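Putative enoyl-CoA hydratase/isomerase (Mycobacterium abscessus, PDB 3RSI) probably acts as an enoyl-CoA hydratase or isomerase of the crotonase family, with a likely hydro-lyase role in lipid metabolism. Local coordinates at residues M24-P27 with H28-N31; D49-D52 with G53-A56. One frame throughout, in Å; residues are numbered along the deposited sequence.

Contact 1 of 2, residues M24-P27 with H28-N31; sequences MNRP and HRRN
N31 grips the main chain of R26 with both its side chain and its own backbone N-H, drawing shut the short 3-10 turn at P27-H28 that follows strand 19-24. N31 OD1 takes the amide hydrogen of R26 N at 2.8 Å, on a lone pair and in the carbonyl plane, while N31 N donates to R26 O, also over 2.8 Å and nearly straight (165°). R26 O accepts a second bond, from R29 N at 2.9 Å, and the two donors reach it from opposite faces of its carbonyl plane. R30 N bonds to P27 O at 3.0 Å, which with the N31 N bond and the positive phi of R30 makes a Schellman motif. With CG anti to the carbonyl carbon (chi1 -53°), the N31 carboxamide turns back toward M24 and R26; its amide nitrogen, ND2, bonds to A62 O, just past strand 56-61.

Outside the bend, the R26 chain kinks at chi3 (71°) and runs side by side with R29. R29 CG lies over one face of the R26 guanidinium, 3.8 Å from R26 NH2. The H28 ring, nearly perpendicular to that guanidinium, approaches it obliquely, its CE1 3.9 Å from R26 NH2. R26 NH1 is bonded to A32 O, yet lies 4.0 Å from R29 NH1; D71 OD2 forms long, weak ion pairs with both and may ease the meeting of like charges.

N31 opens the Asn-Ala-Leu of a crotonase-family loop that borders the CoA site in relatives and probably does so here. It holds both the N-H and, together with R29 N, the C=O of R26, so the bend is fixed largely by main-chain bonds and one buried carboxamide, while the arginines and H28 form its polar outer side.

Contact 2 of 2, residues D49-D52 with G53-A56; sequences DHDD and GIRA
A type I beta turn from D51 to I54 carries the chain out of helix 35-50 and toward strand 56-61, and an Asx turn, D51 to G53, overlaps its start. The beta turn is closed by I54 N, which donates to D51 O at 2.9 Å (155°). The Asx turn is made by the D51 carboxylate: OD1 accepts from G53 N over 3.0 Å, a more bent bond at 140°, with the donor lying above the carboxylate plane. D51, the first residue to leave helical backbone angles, therefore uses both its main-chain and its side-chain oxygen to hold the two residues that complete the turn.

The carboxylate reaches G53 because its CG stands opposite the backbone N and beside the carbonyl carbon (chi1 -171°), which swings it forward along the turn. The backbone of the turn sets D51 CB against I54. The two side chains cross at about a right angle, with D51 CB 3.9 Å from I54 CG1 and 4.0 Å from I54 CD1, so the aliphatic root of the aspartate rests against the CG1-CD1 arm of the buried I54. The other carboxylate oxygen, D51 OD2, forms a salt bridge with R15 of strand 11-16.

From the last residue of the turn onward the chain meets the second subunit: I54 O accepts from K103 NZ and R55 NH1 donates to V205 O, both partners on that subunit. The two oxygens of the D51 carboxylate thus do different work, one shaping the turn and one tying it to the sheet, beside an interface of the trimer; the nearby R15 would be expected to favour the ionised form of D51, consistent with its role as acceptor for G53 N.

How the contacts relate
The two contacts lie at the two ends of one beta-alpha-beta crossover. Contact 1 follows strand 19-24 and leads toward helix 35-50; contact 2 leaves that helix and feeds strand 56-61, which runs parallel to and beside strand 19-24. They come in series along the chain, with centres 27 Å apart and nearest atoms about 14 Å apart, so the helix and sheet join them without any touch. Strand 11-16 completes the three-stranded sheet and is reached from both ends. Their surroundings differ: contact 1 touches no other chain of the assembly, whereas contact 2 meets the second subunit, placing one end of the crossover at a subunit interface.

Contact 1 of 2, residues M24-P27 with H28-N31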
ATOM      1  N   MET B  24      -4.852  28.356  -2.947  1.00 11.85           N
ATOM      2  CA  MET B  24      -3.541  28.786  -3.385  1.00 12.51           C
ATOM      3  C   MET B  24      -3.760  29.719  -4.577  1.00 13.16           C
ATOM      4  O   MET B  24      -4.417  29.342  -5.543  1.00 13.21           O
ATOM      5  CB  MET B  24      -2.698  27.580  -3.780  1.00 12.64           C
ATOM      6  CG  MET B  24      -2.399  26.653  -2.634  1.00 11.81           C
ATOM      7  SD  MET B  24      -1.612  25.112  -3.113  1.00 12.22           S
ATOM      8  CE  MET B  24      -3.061  24.215  -3.739  1.00  9.94           C
ATOM      9  N   ASN B  25      -3.246  30.939  -4.472  1.00 13.93           N
ATOM     10  CA  ASN B  25      -3.620  32.042  -5.368  1.00 14.54           C
ATOM     11  C   ASN B  25      -2.431  32.834  -5.919  1.00 14.80           C
ATOM     12  O   ASN B  25      -2.122  33.920  -5.443  1.00 14.54           O
ATOM     13  CB  ASN B  25      -4.544  32.989  -4.606  1.00 15.00           C
ATOM     14  CG  ASN B  25      -5.090  34.102  -5.479  1.00 15.93           C
ATOM     15  OD1 ASN B  25      -5.332  33.912  -6.672  1.00 16.71           O
ATOM     16  ND2 ASN B  25      -5.265  35.268  -4.893  1.00 14.60           N
ATOM     17  N   ARG B  26      -1.739  32.260  -6.889  1.00 14.87           N
ATOM     18  CA  ARG B  26      -0.718  32.992  -7.657  1.00 14.83           C
ATOM     19  C   ARG B  26      -0.842  32.598  -9.121  1.00 14.02           C
ATOM     20  O   ARG B  26      -0.042  31.806  -9.639  1.00 14.19           O
ATOM     21  CB  ARG B  26       0.698  32.676  -7.171  1.00 15.00           C
ATOM     22  CG  ARG B  26       0.983  33.009  -5.736  1.00 15.47           C
ATOM     23  CD  ARG B  26       2.385  32.553  -5.387  1.00 15.08           C
ATOM     24  NE  ARG B  26       3.424  33.388  -6.025  1.00 16.02           N
ATOM     25  CZ  ARG B  26       4.599  32.934  -6.465  1.00 16.88           C
ATOM     26  NH1 ARG B  26       4.912  31.640  -6.394  1.00 15.23           N
ATOM     27  NH2 ARG B  26       5.475  33.778  -6.996  1.00 18.08           N
ATOM     28  N   PRO B  27      -1.843  33.153  -9.803  1.00 13.92           N
ATOM     29  CA  PRO B  27      -2.161  32.702 -11.159  1.00 14.05           C
ATOM     30  C   PRO B  27      -1.003  32.832 -12.156  1.00 14.36           C
ATOM     31  O   PRO B  27      -0.823  31.971 -13.002  1.00 15.01           O
ATOM     32  CB  PRO B  27      -3.333  33.597 -11.563  1.00 14.52           C
ATOM     33  CG  PRO B  27      -3.932  34.058 -10.325  1.00 14.80           C
ATOM     34  CD  PRO B  27      -2.860  34.068  -9.270  1.00 14.19           C
ATOM     35  N   HIS B  28      -0.212  33.885 -12.016  1.00 14.50           N
ATOM     36  CA  HIS B  28       0.956  34.127 -12.853  1.00 14.61           C
ATOM     37  C   HIS B  28       2.027  33.038 -12.757  1.00 14.05           C
ATOM     38  O   HIS B  28       2.880  32.952 -13.625  1.00 14.55           O
ATOM     39  CB  HIS B  28       1.547  35.513 -12.529  1.00 15.09           C
ATOM     40  CG  HIS B  28       1.826  35.730 -11.079  1.00 15.99           C
ATOM     41  ND1 HIS B  28       3.100  35.675 -10.554  1.00 18.94           N
ATOM     42  CD2 HIS B  28       0.999  35.990 -10.037  1.00 17.62           C
ATOM     43  CE1 HIS B  28       3.044  35.919  -9.254  1.00 20.18           C
ATOM     44  NE2 HIS B  28       1.780  36.100  -8.915  1.00 18.65           N
ATOM     45  N   ARG B  29       1.959  32.198 -11.722  1.00 13.82           N
ATOM     46  CA  ARG B  29       2.844  31.056 -11.538  1.00 13.49           C
ATOM     47  C   ARG B  29       2.061  29.761 -11.319  1.00 13.02           C
ATOM     48  O   ARG B  29       2.590  28.814 -10.736  1.00 11.87           O
ATOM     49  CB  ARG B  29       3.749  31.287 -10.318  1.00 13.85           C
ATOM     50  CG  ARG B  29       4.742  32.466 -10.448  1.00 16.88           C
ATOM     51  CD  ARG B  29       5.892  32.169 -11.363  1.00 21.09           C
ATOM     52  NE  ARG B  29       6.374  30.792 -11.252  1.00 26.63           N
ATOM     53  CZ  ARG B  29       7.164  30.317 -10.291  1.00 30.98           C
ATOM     54  NH1 ARG B  29       7.598  31.096  -9.305  1.00 33.23           N
ATOM     55  NH2 ARG B  29       7.527  29.035 -10.315  1.00 31.49           N
ATOM     56  N   ARG B  30       0.816  29.722 -11.801  1.00 13.11           N
ATOM     57  CA  ARG B  30      -0.107  28.610 -11.551  1.00 12.81           C
ATOM     58  C   ARG B  30      -0.005  28.065 -10.118  1.00 12.43           C
ATOM     59  O   ARG B  30       0.107  26.858  -9.875  1.00 12.23           O
ATOM     60  CB  ARG B  30       0.075  27.524 -12.607  1.00 13.42           C
ATOM     61  CG  ARG B  30      -0.473  27.968 -14.002  1.00 13.51           C
ATOM     62  CD  ARG B  30      -0.275  26.892 -15.071  1.00 15.31           C
ATOM     63  NE  ARG B  30       1.135  26.535 -15.172  1.00 16.77           N
ATOM     64  CZ  ARG B  30       1.622  25.394 -15.654  1.00 17.43           C
ATOM     65  NH1 ARG B  30       0.827  24.449 -16.120  1.00 18.78           N
ATOM     66  NH2 ARG B  30       2.939  25.200 -15.658  1.00 19.00           N
ATOM     67  N   ASN B  31      -0.039  29.008  -9.185  1.00 12.13           N
ATOM     68  CA  ASN B  31      -0.191  28.761  -7.753  1.00 12.18           C
ATOM     69  C   ASN B  31       1.007  28.062  -7.113  1.00 11.91           C
ATOM     70  O   ASN B  31       0.867  27.422  -6.073  1.00 12.14           O
ATOM     71  CB  ASN B  31      -1.511  28.022  -7.483  1.00 11.93           C
ATOM     72  CG  ASN B  31      -2.716  28.734  -8.102  1.00 13.34           C
ATOM     73  OD1 ASN B  31      -2.765  29.964  -8.155  1.00 15.43           O
ATOM     74  ND2 ASN B  31      -3.698  27.962  -8.551  1.00 12.46           N
TER

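Contact 2 of 2, residues D49-D52 with G53-A56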
ATOM      1  N   ASP B  49      -6.394  24.349  13.638  1.00 18.84           N
ATOM      2  CA  ASP B  49      -6.163  23.481  14.797  1.00 19.68           C
ATOM      3  C   ASP B  49      -6.764  24.032  16.094  1.00 21.13           C
ATOM      4  O   ASP B  49      -7.195  23.275  16.956  1.00 20.48           O
ATOM      5  CB  ASP B  49      -4.660  23.235  14.998  1.00 19.17           C
ATOM      6  CG  ASP B  49      -4.077  22.278  13.971  1.00 18.84           C
ATOM      7  OD1 ASP B  49      -4.832  21.454  13.390  1.00 15.15           O
ATOM      8  OD2 ASP B  49      -2.840  22.344  13.768  1.00 19.20           O
ATOM      9  N   HIS B  50      -6.831  25.344  16.209  1.00 22.62           N
ATOM     10  CA  HIS B  50      -7.210  26.032  17.453  0.50 23.87           C
ATOM     11  C   HIS B  50      -8.715  26.268  17.575  1.00 24.46           C
ATOM     12  O   HIS B  50      -9.248  26.341  18.664  1.00 25.77           O
ATOM     13  CB  HIS B  50      -6.478  27.380  17.544  0.50 24.13           C
ATOM     14  CG  HIS B  50      -6.852  28.193  18.745  0.50 25.57           C
ATOM     15  ND1 HIS B  50      -7.752  29.237  18.688  0.50 26.52           N
ATOM     16  CD2 HIS B  50      -6.456  28.109  20.036  0.50 26.22           C
ATOM     17  CE1 HIS B  50      -7.883  29.768  19.890  0.50 26.67           C
ATOM     18  NE2 HIS B  50      -7.111  29.098  20.727  0.50 26.98           N
ATOM     19  N   ASP B  51      -9.401  26.392  16.446  1.00 24.96           N
ATOM     20  CA  ASP B  51     -10.822  26.695  16.470  1.00 25.98           C
ATOM     21  C   ASP B  51     -11.662  25.412  16.412  1.00 26.50           C
ATOM     22  O   ASP B  51     -11.813  24.802  15.349  1.00 25.71           O
ATOM     23  CB  ASP B  51     -11.165  27.645  15.326  1.00 26.29           C
ATOM     24  CG  ASP B  51     -12.580  28.184  15.408  1.00 27.31           C
ATOM     25  OD1 ASP B  51     -13.410  27.610  16.151  1.00 29.61           O
ATOM     26  OD2 ASP B  51     -12.863  29.181  14.711  1.00 30.14           O
ATOM     27  N   ASP B  52     -12.214  25.019  17.567  1.00 27.14           N
ATOM     28  CA  ASP B  52     -13.047  23.820  17.686  1.00 27.19           C
ATOM     29  C   ASP B  52     -14.236  23.788  16.706  1.00 26.57           C
ATOM     30  O   ASP B  52     -14.682  22.706  16.316  1.00 26.81           O
ATOM     31  CB  ASP B  52     -13.584  23.688  19.119  1.00 28.42           C
ATOM     32  CG  ASP B  52     -12.547  23.167  20.106  1.00 29.87           C
ATOM     33  OD1 ASP B  52     -11.449  22.721  19.700  1.00 31.24           O
ATOM     34  OD2 ASP B  52     -12.861  23.188  21.314  1.00 31.48           O
ATOM     35  N   GLY B  53     -14.745  24.960  16.338  1.00 25.86           N
ATOM     36  CA  GLY B  53     -15.838  25.094  15.362  1.00 25.37           C
ATOM     37  C   GLY B  53     -15.452  24.775  13.918  1.00 24.34           C
ATOM     38  O   GLY B  53     -16.318  24.593  13.047  1.00 24.46           O
ATOM     39  N   ILE B  54     -14.158  24.717  13.634  1.00 23.23           N
ATOM     40  CA  ILE B  54     -13.713  24.257  12.320  1.00 21.61           C
ATOM     41  C   ILE B  54     -13.640  22.734  12.360  1.00 20.31           C
ATOM     42  O   ILE B  54     -12.842  22.176  13.111  1.00 19.84           O
ATOM     43  CB  ILE B  54     -12.356  24.856  11.915  1.00 21.42           C
ATOM     44  CG1 ILE B  54     -12.452  26.384  11.860  1.00 22.28           C
ATOM     45  CG2 ILE B  54     -11.926  24.303  10.557  1.00 20.20           C
ATOM     46  CD1 ILE B  54     -11.176  27.075  11.395  1.00 23.64           C
ATOM     47  N   ARG B  55     -14.477  22.070  11.562  1.00 18.97           N
ATOM     48  CA  ARG B  55     -14.524  20.593  11.529  1.00 18.18           C
ATOM     49  C   ARG B  55     -13.860  19.939  10.300  1.00 16.79           C
ATOM     50  O   ARG B  55     -13.597  18.732  10.294  1.00 16.38           O
ATOM     51  CB  ARG B  55     -15.973  20.127  11.661  1.00 18.70           C
ATOM     52  CG  ARG B  55     -16.607  20.432  13.046  1.00 20.72           C
ATOM     53  CD  ARG B  55     -17.987  19.772  13.155  1.00 23.36           C
ATOM     54  NE  ARG B  55     -18.717  20.132  14.365  1.00 26.21           N
ATOM     55  CZ  ARG B  55     -19.865  19.568  14.763  1.00 29.92           C
ATOM     56  NH1 ARG B  55     -20.446  18.593  14.048  1.00 31.29           N
ATOM     57  NH2 ARG B  55     -20.440  19.971  15.892  1.00 28.47           N
ATOM     58  N   ALA B  56     -13.600  20.724   9.260  1.00 16.02           N
ATOM     59  CA  ALA B  56     -12.956  20.231   8.054  1.00 15.40           C
ATOM     60  C   ALA B  56     -12.354  21.394   7.276  1.00 15.29           C
ATOM     61  O   ALA B  56     -12.865  22.522   7.330  1.00 17.17           O
ATOM     62  CB  ALA B  56     -13.969  19.474   7.177  1.00 15.29           C
TER